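Local coordinates for phosphoprotein (Spring viremia of carp virus, PDB 7C5Z), which probably serves viral RNA replication as a polymerase cofactor and nucleoprotein chaperone, with the central domain described here forming a dimer, at residues Thr29-Asn34 with Val78-Lys83; Leu46-Met51 with Asp74-Phe79. One frame throughout, in Å; residues are numbered along the deposited sequence.

Contact 1 of 2, residues Thr29-Asn34 with Val78-Lys83; sequences TYVRYN and VFLPHK
The hydroxyl OG1 of Thr29, 3.7 Å from CE1 of His82, is gripped by two groups beyond the strand pair: OD1 of Asn24 and the ammonium NZ of Lys61 of the second subunit. That ammonium also bonds ND1 of His82, so one amino group of the second subunit links Thr29, near the start of strand 28-33, with His82, just past the end of strand 76-81. Within these segments the hydrogen-bonded pair Thr29-Leu80 has Leu80 N donating to Thr29 O over 2.8 Å at 169°. Val31 and Val78 form the next such pair, with Val31 N to Val78 O at 2.8 Å. These are the two inner strands of a four-stranded antiparallel sheet, and their short axes run at 160°. Thr29, Val31, Val78 and Leu80 share one face, where CG2 of Val31 meets CD1 of Leu80 at 3.9 Å; Gln57, Leu54 and Tyr62 of the second subunit pack on this face. The other face carries the non-hydrogen-bonded pair Tyr30-Phe79. Phe79, its CG anti to the backbone N, brings CD1 over a face of the Tyr30 ring, 3.4 Å from Tyr30 CZ. The ring planes are inclined at 54° with centroids 4.9 Å apart, an oblique meeting of the two rings.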
# COMPACT_ATOMS: atom_id res chain seq x y z
N THR A 29 16.06 2.41 -6.18
CA THR A 29 15.37 1.23 -6.66
C THR A 29 13.95 1.62 -7.05
O THR A 29 13.25 2.29 -6.28
CB THR A 29 15.35 0.16 -5.56
OG1 THR A 29 16.70 -0.14 -5.16
CG2 THR A 29 14.70 -1.11 -6.06
N TYR A 30 13.53 1.18 -8.23
CA TYR A 30 12.16 1.39 -8.68
C TYR A 30 11.39 0.09 -8.56
O TYR A 30 11.86 -0.96 -9.04
CB TYR A 30 12.13 1.88 -10.12
CG TYR A 30 12.63 3.30 -10.33
CD1 TYR A 30 13.99 3.57 -10.40
CD2 TYR A 30 11.73 4.34 -10.47
CE1 TYR A 30 14.44 4.87 -10.60
CE2 TYR A 30 12.17 5.63 -10.68
CZ TYR A 30 13.52 5.89 -10.74
OH TYR A 30 13.90 7.20 -10.94
N VAL A 31 10.22 0.15 -7.93
CA VAL A 31 9.36 -1.00 -7.70
C VAL A 31 8.07 -0.75 -8.47
O VAL A 31 7.29 0.12 -8.08
CB VAL A 31 9.07 -1.19 -6.21
CG1 VAL A 31 8.20 -2.41 -5.97
CG2 VAL A 31 10.40 -1.26 -5.44
N ARG A 32 7.85 -1.50 -9.55
CA ARG A 32 6.71 -1.28 -10.42
C ARG A 32 5.68 -2.38 -10.26
O ARG A 32 6.01 -3.57 -10.37
CB ARG A 32 7.12 -1.18 -11.88
CG ARG A 32 5.95 -0.79 -12.78
CD ARG A 32 6.39 -0.49 -14.21
NE ARG A 32 7.15 0.77 -14.30
CZ ARG A 32 7.30 1.45 -15.43
NH1 ARG A 32 6.74 1.01 -16.55
NH2 ARG A 32 8.00 2.57 -15.43
N TYR A 33 4.44 -1.99 -10.00
CA TYR A 33 3.29 -2.90 -9.90
C TYR A 33 2.52 -2.81 -11.22
O TYR A 33 1.77 -1.86 -11.45
CB TYR A 33 2.41 -2.52 -8.71
CG TYR A 33 3.09 -2.86 -7.40
CD1 TYR A 33 3.03 -4.15 -6.89
CD2 TYR A 33 3.90 -1.92 -6.76
CE1 TYR A 33 3.70 -4.48 -5.73
CE2 TYR A 33 4.58 -2.25 -5.59
CZ TYR A 33 4.47 -3.53 -5.09
OH TYR A 33 5.14 -3.87 -3.95
N ASN A 34 2.71 -3.81 -12.08
CA ASN A 34 2.08 -3.87 -13.39
C ASN A 34 0.75 -4.61 -13.32
O ASN A 34 0.39 -5.21 -12.31
CB ASN A 34 2.99 -4.58 -14.38
CG ASN A 34 4.21 -3.75 -14.74
OD1 ASN A 34 4.07 -2.59 -15.13
ND2 ASN A 34 5.40 -4.34 -14.61
N VAL A 78 6.88 2.80 -7.31
CA VAL A 78 7.44 3.41 -6.10
C VAL A 78 8.94 3.57 -6.29
O VAL A 78 9.61 2.65 -6.78
CB VAL A 78 7.12 2.57 -4.86
CG1 VAL A 78 7.76 3.17 -3.61
CG2 VAL A 78 5.60 2.50 -4.66
N PHE A 79 9.47 4.74 -5.92
CA PHE A 79 10.91 5.01 -5.95
C PHE A 79 11.47 4.97 -4.54
O PHE A 79 11.00 5.68 -3.65
CB PHE A 79 11.20 6.36 -6.61
CG PHE A 79 12.63 6.77 -6.54
CD1 PHE A 79 13.59 6.16 -7.35
CD2 PHE A 79 13.04 7.76 -5.65
CE1 PHE A 79 14.92 6.55 -7.29
CE2 PHE A 79 14.38 8.15 -5.59
CZ PHE A 79 15.30 7.55 -6.39
N LEU A 80 12.47 4.12 -4.34
CA LEU A 80 13.14 3.97 -3.05
C LEU A 80 14.58 4.46 -3.18
O LEU A 80 15.43 3.75 -3.74
CB LEU A 80 13.12 2.50 -2.61
CG LEU A 80 11.77 1.76 -2.60
CD1 LEU A 80 12.00 0.31 -2.20
CD2 LEU A 80 10.84 2.42 -1.63
N PRO A 81 14.91 5.65 -2.69
CA PRO A 81 16.28 6.16 -2.88
C PRO A 81 17.32 5.33 -2.15
O PRO A 81 17.07 4.79 -1.06
CB PRO A 81 16.22 7.60 -2.33
CG PRO A 81 14.99 7.64 -1.46
CD PRO A 81 14.04 6.59 -1.96
N HIS A 82 18.51 5.23 -2.76
CA HIS A 82 19.60 4.50 -2.10
C HIS A 82 20.05 5.21 -0.83
O HIS A 82 20.38 4.56 0.17
CB HIS A 82 20.81 4.35 -3.03
CG HIS A 82 20.55 3.57 -4.29
ND1 HIS A 82 19.83 2.39 -4.31
CD2 HIS A 82 20.95 3.79 -5.56
CE1 HIS A 82 19.79 1.94 -5.55
NE2 HIS A 82 20.46 2.76 -6.33
N LYS A 83 20.06 6.54 -0.84
CA LYS A 83 20.65 7.29 0.26
C LYS A 83 19.58 8.08 1.02
O LYS A 83 18.54 8.42 0.46
CB LYS A 83 21.72 8.26 -0.25
CG LYS A 83 22.70 7.60 -1.21
CD LYS A 83 23.68 8.59 -1.79
CE LYS A 83 25.10 8.06 -1.70
NZ LYS A 83 25.96 8.62 -2.78

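Contact 2 of 2, residues Leu46-Met51 with Asp74-Phe79; sequences LISKMM and DFLEVF
In Met51, modelled as selenomethionine, CG lies anti to the carbonyl carbon and the chain is extended as far as SE; there it bends (chi3 54°), swinging CE over to Val78. Leu76 likewise holds CG anti to its carbonyl carbon, which sends its isobutyl group out from the strand to the helix with the two methyls going to different neighbours. CD1 takes one side, 3.9 Å from SE of Met51 and 4.2 Å from CG2 of Ile47. CD2 takes the other, 3.9 Å from OG of Ser48. Ile47 and Met51, one turn apart and tied by the bond from Met51 N to Ile47 O (2.8 Å), face the strand, and Ser48 flanks them. Further along the strand, CE of Met51 presses on CG2 of Val78 at 3.5 Å, closer than ordinary van der Waals contact and evidence of tight packing.

This is helix-on-sheet packing: helix 41-62 lies against one face of the antiparallel sheet, and the short axes of 46-51 and 76-79 run nearly parallel, at 7° and 10.5 Å apart. Leu68 of the neighbouring strand 67-70 touches both Ser48 and Met51. Helix residues of this contact also reach the dimer interface, where Ile47 and Met51 each pack on their own counterparts in the second subunit.

Apart from the hydroxyl of Ser48, the atoms that meet are carbon and selenium, so cohesion rests mainly on dispersion and the exclusion of water. That one polar group, which is buried, is satisfied by OD2 of Asp70, which lets Leu76 CD2 lie beside it without stranding a polar atom.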
# COMPACT_ATOMS: atom_id res chain seq x y z
N LEU A 46 -7.94 4.77 -5.05
CA LEU A 46 -7.87 4.59 -3.61
C LEU A 46 -6.55 3.94 -3.22
O LEU A 46 -5.86 4.40 -2.30
CB LEU A 46 -9.04 3.74 -3.11
CG LEU A 46 -8.99 3.34 -1.64
CD1 LEU A 46 -9.00 4.56 -0.72
CD2 LEU A 46 -10.17 2.42 -1.31
N ILE A 47 -6.16 2.89 -3.94
CA ILE A 47 -4.90 2.21 -3.65
C ILE A 47 -3.72 3.17 -3.81
O ILE A 47 -2.81 3.18 -2.98
CB ILE A 47 -4.76 0.96 -4.54
CG1 ILE A 47 -5.76 -0.10 -4.08
CG2 ILE A 47 -3.33 0.42 -4.51
CD1 ILE A 47 -5.90 -1.26 -5.06
N SER A 48 -3.74 3.98 -4.87
CA SER A 48 -2.67 4.95 -5.07
C SER A 48 -2.58 5.92 -3.90
O SER A 48 -1.48 6.21 -3.41
CB SER A 48 -2.89 5.68 -6.40
OG SER A 48 -1.87 6.64 -6.64
N LYS A 49 -3.74 6.38 -3.40
CA LYS A 49 -3.74 7.35 -2.31
C LYS A 49 -3.30 6.71 -1.00
O LYS A 49 -2.60 7.35 -0.20
CB LYS A 49 -5.13 7.97 -2.17
CG LYS A 49 -5.44 8.98 -3.26
CD LYS A 49 -6.55 9.91 -2.82
CE LYS A 49 -6.84 10.95 -3.90
NZ LYS A 49 -5.57 11.57 -4.40
N MSE A 50 -3.67 5.46 -0.77
CA MSE A 50 -3.22 4.74 0.41
C MSE A 50 -1.71 4.50 0.35
O MSE A 50 -1.01 4.69 1.34
CB MSE A 50 -3.98 3.43 0.56
CG MSE A 50 -5.45 3.65 0.84
SE MSE A 50 -6.37 1.98 1.29
CE MSE A 50 -5.00 1.23 2.48
N MSE A 51 -1.21 4.09 -0.82
CA MSE A 51 0.23 3.91 -0.97
C MSE A 51 0.96 5.22 -0.74
O MSE A 51 1.98 5.25 -0.03
CB MSE A 51 0.56 3.34 -2.35
CG MSE A 51 0.06 1.94 -2.52
SE MSE A 51 0.38 1.23 -4.32
CE MSE A 51 2.25 1.56 -4.39
N ASP A 74 -1.78 1.70 -16.40
CA ASP A 74 -1.87 0.31 -15.97
C ASP A 74 -0.80 -0.11 -14.97
O ASP A 74 -0.66 -1.31 -14.71
CB ASP A 74 -1.86 -0.65 -17.18
CG ASP A 74 -0.62 -0.52 -18.05
OD1 ASP A 74 0.49 -0.28 -17.52
OD2 ASP A 74 -0.77 -0.71 -19.28
N PHE A 75 -0.07 0.83 -14.39
CA PHE A 75 0.89 0.47 -13.35
C PHE A 75 0.99 1.59 -12.31
O PHE A 75 0.59 2.73 -12.55
CB PHE A 75 2.27 0.15 -13.93
CG PHE A 75 2.99 1.36 -14.48
CD1 PHE A 75 3.82 2.12 -13.67
CD2 PHE A 75 2.85 1.70 -15.81
CE1 PHE A 75 4.50 3.21 -14.19
CE2 PHE A 75 3.52 2.79 -16.33
CZ PHE A 75 4.34 3.55 -15.52
N LEU A 76 1.52 1.23 -11.15
CA LEU A 76 1.96 2.17 -10.13
C LEU A 76 3.42 1.87 -9.82
O LEU A 76 3.82 0.71 -9.80
CB LEU A 76 1.12 2.06 -8.83
CG LEU A 76 -0.36 2.42 -8.99
CD1 LEU A 76 -1.20 1.91 -7.81
CD2 LEU A 76 -0.52 3.94 -9.18
N GLU A 77 4.21 2.91 -9.59
CA GLU A 77 5.65 2.72 -9.40
C GLU A 77 6.13 3.48 -8.18
O GLU A 77 5.84 4.67 -8.02
CB GLU A 77 6.40 3.18 -10.65
CG GLU A 77 7.88 2.99 -10.58
CD GLU A 77 8.53 3.34 -11.89
OE1 GLU A 77 8.82 2.41 -12.67
OE2 GLU A 77 8.73 4.55 -12.16
N VAL A 78 6.88 2.80 -7.31
CA VAL A 78 7.44 3.41 -6.10
C VAL A 78 8.94 3.57 -6.29
O VAL A 78 9.61 2.65 -6.78
CB VAL A 78 7.12 2.57 -4.86
CG1 VAL A 78 7.76 3.17 -3.61
CG2 VAL A 78 5.60 2.50 -4.66
N PHE A 79 9.47 4.74 -5.92
CA PHE A 79 10.91 5.01 -5.95
C PHE A 79 11.47 4.97 -4.54
O PHE A 79 11.00 5.68 -3.65
CB PHE A 79 11.20 6.36 -6.61
CG PHE A 79 12.63 6.77 -6.54
CD1 PHE A 79 13.59 6.16 -7.35
CD2 PHE A 79 13.04 7.76 -5.65
CE1 PHE A 79 14.92 6.55 -7.29
CE2 PHE A 79 14.38 8.15 -5.59
CZ PHE A 79 15.30 7.55 -6.39

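Overall arrangement
Both contacts use strand 76-81 and share Val78; their centres are 11 Å apart. Contact 1 joins this strand edge-on to strand 28-33, while contact 2 lays helix 41-62, which follows strand 28-33 in the chain, on the sheet. The strand pairing continues between them: Tyr33 N lies 2.8 Å from Leu76 O, a probable hydrogen bond. Away from the helix, a salt bridge from Arg32 NE to Glu77 OE1 (2.9 Å) ties the same two strands. The face bearing Leu76, Val78 and Leu80 is covered jointly, by the chain's own helix in contact 2 and by the second subunit in contact 1. Both contacts also touch the second subunit, contact 1 through the sheet face and contact 2 through the helix.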